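PDB 1A7S: azurocidin from Homo sapiens, which binds heparin and, probably through affinity for lipopolysaccharide, kills many Gram-negative bacteria, and attracts monocytes and fibroblasts. Local coordinates for residues Asn88-Leu92 with Phe209-Ile213; Ala185-Ser190 with Phe202-Val206. All coordinates share one frame; numbering follows the deposited sequence. Where two conformers were deposited one is given.

Interaction 1. Residues Asn88-Leu92 with Phe209-Ile213; sequences NDLML and FRDWI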
ATOM      1  N   ASN A  88      13.486  -4.660  -1.918  1.00 11.83           N
ATOM      2  CA  ASN A  88      13.368  -3.588  -0.944  1.00 10.47           C
ATOM      3  C   ASN A  88      12.460  -2.509  -1.432  1.00  9.60           C
ATOM      4  O   ASN A  88      12.745  -1.322  -1.357  1.00 10.15           O
ATOM      5  CB  ASN A  88      14.729  -3.096  -0.547  1.00 11.71           C
ATOM      6  CG  ASN A  88      15.631  -4.125   0.131  1.00 14.87           C
ATOM      7  OD1 ASN A  88      15.274  -5.246   0.367  1.00 14.17           O
ATOM      8  ND2 ASN A  88      16.833  -3.636   0.453  1.00 31.12           N
ATOM      9  N   ASP A  89      11.306  -2.928  -1.964  1.00 10.24           N
ATOM     10  CA  ASP A  89      10.336  -2.039  -2.601  1.00  8.87           C
ATOM     11  C   ASP A  89       9.445  -1.381  -1.573  1.00  8.17           C
ATOM     12  O   ASP A  89       8.314  -1.761  -1.334  1.00  9.26           O
ATOM     13  CB  ASP A  89       9.538  -2.786  -3.655  1.00  9.80           C
ATOM     14  CG  ASP A  89       8.694  -1.820  -4.507  1.00 10.05           C
ATOM     15  OD1 ASP A  89       8.857  -0.594  -4.293  1.00  8.92           O
ATOM     16  OD2 ASP A  89       7.966  -2.300  -5.365  1.00  9.43           O
ATOM     17  N   LEU A  90       9.991  -0.337  -0.958  1.00  8.78           N
ATOM     18  CA  LEU A  90       9.404   0.261   0.227  1.00  9.12           C
ATOM     19  C   LEU A  90       9.847   1.736   0.282  1.00  8.60           C
ATOM     20  O   LEU A  90      11.017   2.063   0.145  1.00 10.64           O
ATOM     21  CB  LEU A  90       9.808  -0.463   1.459  1.00 11.56           C
ATOM     22  CG  LEU A  90       9.326   0.138   2.841  1.00 14.64           C
ATOM     23  CD1 LEU A  90       7.909  -0.082   2.908  1.00 16.98           C
ATOM     24  CD2 LEU A  90      10.121  -0.554   3.958  1.00 17.96           C
ATOM     25  N   MET A  91       8.863   2.617   0.463  1.00  8.58           N
ATOM     26  CA  MET A  91       9.139   4.038   0.549  1.00  9.10           C
ATOM     27  C   MET A  91       8.293   4.636   1.635  1.00  7.94           C
ATOM     28  O   MET A  91       7.097   4.302   1.692  1.00  9.25           O
ATOM     29  CB  MET A  91       8.896   4.713  -0.795  1.00 10.56           C
ATOM     30  CG  MET A  91       9.288   6.216  -0.742  1.00 12.37           C
ATOM     31  SD  MET A  91       9.559   6.899  -2.246  0.50 14.12           S
ATOM     32  CE  MET A  91      10.981   6.101  -2.950  0.50 14.40           C
ATOM     33  N   LEU A  92       8.844   5.505   2.434  1.00  7.59           N
ATOM     34  CA  LEU A  92       8.102   6.266   3.416  1.00  6.98           C
ATOM     35  C   LEU A  92       8.031   7.718   2.946  1.00  7.44           C
ATOM     36  O   LEU A  92       9.051   8.313   2.628  1.00  8.64           O
ATOM     37  CB  LEU A  92       8.781   6.184   4.803  1.00  8.74           C
ATOM     38  CG  LEU A  92       8.916   4.762   5.334  1.00 13.34           C
ATOM     39  CD1 LEU A  92       9.425   4.823   6.808  1.00 18.01           C
ATOM     40  CD2 LEU A  92       7.689   3.936   5.266  1.00 13.08           C
ATOM     41  N   PHE A 209      11.665  -4.800   7.600  1.00  7.87           N
ATOM     42  CA  PHE A 209      12.073  -3.374   7.584  1.00  8.39           C
ATOM     43  C   PHE A 209      11.582  -2.623   8.813  1.00  7.72           C
ATOM     44  O   PHE A 209      11.716  -1.400   8.854  1.00  8.02           O
ATOM     45  CB  PHE A 209      11.463  -2.703   6.338  1.00  9.52           C
ATOM     46  CG  PHE A 209      11.986  -3.282   5.050  1.00 11.57           C
ATOM     47  CD1 PHE A 209      13.099  -2.709   4.489  1.00 18.48           C
ATOM     48  CD2 PHE A 209      11.358  -4.313   4.430  1.00 11.44           C
ATOM     49  CE1 PHE A 209      13.676  -3.341   3.394  1.00 20.86           C
ATOM     50  CE2 PHE A 209      11.863  -4.907   3.312  1.00 13.19           C
ATOM     51  CZ  PHE A 209      13.053  -4.429   2.797  1.00 18.25           C
ATOM     52  N   ARG A 210      11.054  -3.289   9.837  1.00  7.61           N
ATOM     53  CA  ARG A 210      10.472  -2.524  10.958  1.00  7.02           C
ATOM     54  C   ARG A 210      11.458  -1.633  11.668  1.00  6.82           C
ATOM     55  O   ARG A 210      11.149  -0.489  11.981  1.00  7.74           O
ATOM     56  CB  ARG A 210       9.775  -3.452  11.933  1.00  7.22           C
ATOM     57  CG  ARG A 210       9.235  -2.808  13.173  1.00  7.17           C
ATOM     58  CD  ARG A 210       8.141  -1.754  12.889  1.00  8.19           C
ATOM     59  NE  ARG A 210       7.739  -1.075  14.106  1.00  7.90           N
ATOM     60  CZ  ARG A 210       6.846  -1.532  14.974  1.00  7.34           C
ATOM     61  NH1 ARG A 210       6.238  -2.655  14.796  1.00  7.74           N
ATOM     62  NH2 ARG A 210       6.564  -0.808  16.079  1.00  9.97           N
ATOM     63  N   ASP A 211      12.629  -2.145  12.008  1.00  7.63           N
ATOM     64  CA  ASP A 211      13.607  -1.314  12.706  1.00  7.81           C
ATOM     65  C   ASP A 211      13.988  -0.115  11.827  1.00  8.00           C
ATOM     66  O   ASP A 211      14.158   1.014  12.336  1.00  8.53           O
ATOM     67  CB  ASP A 211      14.869  -2.118  13.051  1.00  8.18           C
ATOM     68  CG  ASP A 211      14.659  -3.191  14.102  1.00  8.33           C
ATOM     69  OD1 ASP A 211      13.605  -3.268  14.728  1.00  8.96           O
ATOM     70  OD2 ASP A 211      15.666  -3.931  14.312  1.00 10.52           O
ATOM     71  N   TRP A 212      14.161  -0.344  10.523  1.00  7.97           N
ATOM     72  CA  TRP A 212      14.490   0.803   9.641  1.00  7.86           C
ATOM     73  C   TRP A 212      13.373   1.809   9.579  1.00  7.34           C
ATOM     74  O   TRP A 212      13.586   3.017   9.699  1.00  8.47           O
ATOM     75  CB  TRP A 212      14.870   0.260   8.244  1.00  8.33           C
ATOM     76  CG  TRP A 212      15.088   1.424   7.284  1.00  8.36           C
ATOM     77  CD1 TRP A 212      16.190   2.128   7.075  1.00  9.79           C
ATOM     78  CD2 TRP A 212      14.077   1.972   6.426  1.00  7.97           C
ATOM     79  NE1 TRP A 212      16.015   3.122   6.189  1.00 10.92           N
ATOM     80  CE2 TRP A 212      14.699   3.041   5.743  1.00  9.50           C
ATOM     81  CE3 TRP A 212      12.754   1.667   6.162  1.00  8.99           C
ATOM     82  CZ2 TRP A 212      14.040   3.822   4.802  1.00 10.81           C
ATOM     83  CZ3 TRP A 212      12.079   2.470   5.222  1.00 10.97           C
ATOM     84  CH2 TRP A 212      12.738   3.540   4.600  1.00 10.82           C
ATOM     85  N   ILE A 213      12.129   1.338   9.480  1.00  7.51           N
ATOM     86  CA  ILE A 213      10.950   2.206   9.508  1.00  7.88           C
ATOM     87  C   ILE A 213      10.935   3.048  10.779  1.00  7.94           C
ATOM     88  O   ILE A 213      10.729   4.255  10.770  1.00  8.39           O
ATOM     89  CB  ILE A 213       9.669   1.347   9.373  1.00  8.01           C
ATOM     90  CG1 ILE A 213       9.481   0.775   7.973  1.00  8.85           C
ATOM     91  CG2 ILE A 213       8.433   2.192   9.758  1.00  9.64           C
ATOM     92  CD1 ILE A 213       8.426  -0.257   7.795  1.00  9.82           C
TER

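Interaction 2. Residues Ala185-Ser190 with Phe202-Val206; sequences AHGVAS and FFTRV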
ATOM      1  N   ALA A 185      -0.021  -4.445   8.907  1.00  7.91           N
ATOM      2  CA  ALA A 185       0.526  -4.234   7.527  1.00  7.27           C
ATOM      3  C   ALA A 185       1.715  -5.119   7.285  1.00  6.84           C
ATOM      4  O   ALA A 185       2.870  -4.790   7.504  1.00  7.62           O
ATOM      5  CB  ALA A 185       0.944  -2.761   7.408  1.00  8.98           C
ATOM      6  N   HIS A 186       1.455  -6.363   6.816  1.00  7.42           N
ATOM      7  CA  HIS A 186       2.541  -7.324   6.562  1.00  6.89           C
ATOM      8  C   HIS A 186       3.120  -7.164   5.186  1.00  7.09           C
ATOM      9  O   HIS A 186       4.207  -7.695   4.952  1.00  7.10           O
ATOM     10  CB  HIS A 186       1.979  -8.756   6.748  1.00  7.87           C
ATOM     11  CG  HIS A 186       2.056  -9.245   8.141  1.00  9.08           C
ATOM     12  ND1 HIS A 186       3.264  -9.590   8.688  1.00 11.10           N
ATOM     13  CD2 HIS A 186       1.087  -9.330   9.121  1.00 11.08           C
ATOM     14  CE1 HIS A 186       3.009  -9.974   9.964  1.00 13.54           C
ATOM     15  NE2 HIS A 186       1.715  -9.808  10.217  1.00 13.81           N
ATOM     16  N   GLY A 187       2.479  -6.452   4.265  1.00  6.82           N
ATOM     17  CA  GLY A 187       3.002  -6.286   2.969  1.00  7.03           C
ATOM     18  C   GLY A 187       2.674  -4.909   2.370  1.00  6.71           C
ATOM     19  O   GLY A 187       1.762  -4.259   2.777  1.00  7.44           O
ATOM     20  N   VAL A 188       3.488  -4.561   1.376  1.00  6.86           N
ATOM     21  CA  VAL A 188       3.290  -3.393   0.533  1.00  7.00           C
ATOM     22  C   VAL A 188       3.242  -3.899  -0.926  1.00  6.79           C
ATOM     23  O   VAL A 188       4.184  -4.546  -1.360  1.00  7.63           O
ATOM     24  CB  VAL A 188       4.424  -2.370   0.686  1.00  7.73           C
ATOM     25  CG1 VAL A 188       4.293  -1.260  -0.348  1.00  8.57           C
ATOM     26  CG2 VAL A 188       4.393  -1.764   2.097  1.00  9.84           C
ATOM     27  N   ALA A 189       2.136  -3.645  -1.640  1.00  6.92           N
ATOM     28  CA  ALA A 189       2.012  -4.209  -2.974  1.00  7.00           C
ATOM     29  C   ALA A 189       3.129  -3.764  -3.885  1.00  7.49           C
ATOM     30  O   ALA A 189       3.426  -2.561  -4.015  1.00  7.87           O
ATOM     31  CB  ALA A 189       0.641  -3.855  -3.569  1.00  7.99           C
ATOM     32  N   SER A 190       3.793  -4.726  -4.513  1.00  7.44           N
ATOM     33  CA  SER A 190       4.950  -4.465  -5.337  1.00  8.08           C
ATOM     34  C   SER A 190       4.759  -4.826  -6.776  1.00  8.01           C
ATOM     35  O   SER A 190       4.842  -3.958  -7.662  1.00  9.49           O
ATOM     36  CB  SER A 190       6.201  -5.041  -4.762  1.00  9.38           C
ATOM     37  OG  SER A 190       7.354  -4.889  -5.476  0.50  3.86           O
ATOM     38  N   PHE A 202       3.101 -10.256  -5.354  1.00  7.47           N
ATOM     39  CA  PHE A 202       4.261 -10.061  -4.529  1.00  7.70           C
ATOM     40  C   PHE A 202       4.151  -8.729  -3.773  1.00  7.55           C
ATOM     41  O   PHE A 202       4.054  -7.669  -4.395  1.00  8.00           O
ATOM     42  CB  PHE A 202       5.538 -10.023  -5.418  1.00  8.86           C
ATOM     43  CG  PHE A 202       5.902 -11.359  -5.969  1.00 10.68           C
ATOM     44  CD1 PHE A 202       5.156 -11.920  -6.991  1.00 14.51           C
ATOM     45  CD2 PHE A 202       6.965 -12.080  -5.476  1.00 10.45           C
ATOM     46  CE1 PHE A 202       5.498 -13.100  -7.568  1.00 17.42           C
ATOM     47  CE2 PHE A 202       7.338 -13.263  -6.039  1.00 12.61           C
ATOM     48  CZ  PHE A 202       6.615 -13.813  -7.057  1.00 15.72           C
ATOM     49  N   PHE A 203       4.265  -8.835  -2.442  1.00  7.89           N
ATOM     50  CA  PHE A 203       4.256  -7.702  -1.553  1.00  7.44           C
ATOM     51  C   PHE A 203       5.602  -7.622  -0.840  1.00  7.50           C
ATOM     52  O   PHE A 203       6.172  -8.640  -0.457  1.00  9.23           O
ATOM     53  CB  PHE A 203       3.151  -7.894  -0.460  1.00  8.00           C
ATOM     54  CG  PHE A 203       1.762  -7.892  -1.009  1.00  7.82           C
ATOM     55  CD1 PHE A 203       1.166  -9.010  -1.484  1.00  8.52           C
ATOM     56  CD2 PHE A 203       1.023  -6.725  -0.977  1.00  7.98           C
ATOM     57  CE1 PHE A 203      -0.100  -9.038  -1.991  1.00 10.01           C
ATOM     58  CE2 PHE A 203      -0.282  -6.706  -1.446  1.00  9.62           C
ATOM     59  CZ  PHE A 203      -0.825  -7.848  -2.003  1.00  9.51           C
ATOM     60  N   THR A 204       6.126  -6.437  -0.669  1.00  7.89           N
ATOM     61  CA  THR A 204       7.341  -6.271   0.155  1.00  7.81           C
ATOM     62  C   THR A 204       7.055  -6.740   1.546  1.00  7.39           C
ATOM     63  O   THR A 204       5.997  -6.410   2.105  1.00  8.03           O
ATOM     64  CB  THR A 204       7.701  -4.769   0.150  1.00  9.99           C
ATOM     65  OG1 THR A 204       7.756  -4.403  -1.211  1.00 12.65           O
ATOM     66  CG2 THR A 204       9.027  -4.524   0.910  1.00 11.93           C
ATOM     67  N   ARG A 205       7.943  -7.539   2.122  1.00  7.29           N
ATOM     68  CA  ARG A 205       7.763  -8.091   3.447  1.00  7.67           C
ATOM     69  C   ARG A 205       8.097  -7.041   4.504  1.00  7.11           C
ATOM     70  O   ARG A 205       9.240  -6.855   4.877  1.00  8.58           O
ATOM     71  CB  ARG A 205       8.620  -9.334   3.597  1.00  8.95           C
ATOM     72  CG  ARG A 205       8.357 -10.076   4.926  1.00 11.08           C
ATOM     73  CD  ARG A 205       9.224 -11.376   5.059  1.00 16.12           C
ATOM     74  NE  ARG A 205       8.671 -12.405   4.153  1.00 15.76           N
ATOM     75  CZ  ARG A 205       7.797 -13.343   4.490  1.00 15.97           C
ATOM     76  NH1 ARG A 205       7.170 -13.278   5.689  1.00 21.56           N
ATOM     77  NH2 ARG A 205       7.479 -14.291   3.666  1.00 18.20           N
ATOM     78  N   VAL A 206       7.085  -6.368   4.986  1.00  7.32           N
ATOM     79  CA  VAL A 206       7.205  -5.232   5.889  1.00  7.66           C
ATOM     80  C   VAL A 206       8.006  -5.566   7.123  1.00  7.22           C
ATOM     81  O   VAL A 206       8.820  -4.754   7.601  1.00  7.98           O
ATOM     82  CB  VAL A 206       5.862  -4.627   6.229  1.00  7.30           C
ATOM     83  CG1 VAL A 206       5.970  -3.517   7.281  1.00  8.20           C
ATOM     84  CG2 VAL A 206       5.189  -4.024   5.003  1.00  8.17           C
TER

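Interaction 1. Residues Asn88-Leu92 with Phe209-Ile213
The Phe209 ring turns its edge to Asn88 and brings its root to Leu90. Asn88 OD1 lies near the ring plane, 3.4 Å from Phe209 CZ, and Asn88 CG lies in that plane, the amide and ring standing 81° apart. Leu90 CD2 approaches the same ring obliquely at its inner end, 3.5 Å from Phe209 CB, the two side chains running past each other in opposite directions. The Trp212 indole is met obliquely by two leucines: its CZ3 is 3.8 Å from Leu90 CD2 and 3.9 Å from Leu92 CD1. Trp212 has CG anti to its backbone N (chi1 175°), which brings the six-membered end of the indole back to the strand. Ile213 completes the apolar patch, its CG2 4.1 Å from Leu92 CD1. No hydrogen bond joins the segments; apolar packing carries the contact, while Asn88 OD1 has its hydrogen-bond partner elsewhere. This seats the C-terminal helix 210-218, with Phe209 at its N-cap position, against the six-stranded barrel, as in other trypsin-like proteins. Leu90 and Leu92 also touch Met37 of strand 35-38, Ile213 reaches Ile31 of strand 23-32, and Trp212 rests on Ser77 of strand 69-77.

Interaction 2. Residues Ala185-Ser190 with Phe202-Val206
Val188 and Thr204 exchange backbone hydrogen bonds in an antiparallel hairpin: Thr204 N gives to Val188 O at 2.8 Å, and Val188 N gives a longer bond to Thr204 O at 3.2 Å, in the carbonyl plane on a lone pair. The close-packed part lies toward Ala189 and Phe203, a non-hydrogen-bonded pair whose CA atoms are 4.4 Å apart. The Phe203 ring extends across strand 185-190, a direction set by its CG standing anti to the carbonyl carbon (chi1 -66°), and lays its CD2-CE2 side against Ala189; Phe203 CD2 is 3.3 Å from Ala189 N, met obliquely, and CE2 is 3.7 Å from Ala189 CB. Gly187 presents its bare CA to Phe203 CB and makes a CA-H...O contact to Thr204 O. On the other face Val188 CG2 meets Val206 CG2 at 3.8 Å, the two side chains crossing at about a right angle. Ser190 N bonds to Phe202 O (3.0 Å), and the pairing continues to Phe191, on which the partly exposed Phe202 ring stacks.

Toward His186 the pairing is looser. Val206 N reaches His186 O at 3.2 Å, but from 51° above the carbonyl plane, and Ala185 O, buried against the Val206 side chain, has no polar partner in the model. Here a classic beta bulge sets His186 and Gly187 opposite Leu179 of strand 178-181. Arg205, at this end, is partly exposed, its NE bonded to Asn158 O.

The segments 185-190 and 202-205 run at 130° between their N-to-C directions, well short of exactly antiparallel, within the seven-stranded sheet of the trypsin-like fold. Strand 184-192 lies between strands 178-181 and 201-205, and the latter continues the sheet to strand 158-162. Ala185, Val188 and Val206 pack on Met37 of strand 35-38, in the six-stranded barrel.

How the interactions relate
The centres of interactions 1 and 2 lie 10 Å apart, and both segments of interaction 2 fall, in sequence, between residues 92 and 209. A short connection, 206-209, leads from strand 201-205 to helix 210-218, so the seven-stranded sheet runs on into the helix that packs on the six-stranded barrel. Asp89, pointing away from that helix, joins the two contacts: its OD2 probably hydrogen-bonds Ser190 OG and its backbone O Thr204 OG1, both at 2.7 Å. Phe209 on Thr204 and Leu90 on Val188 add apolar packing. Together they tie the two beta-sheets of the peptidase S1 fold to each other and to the C-terminal helix.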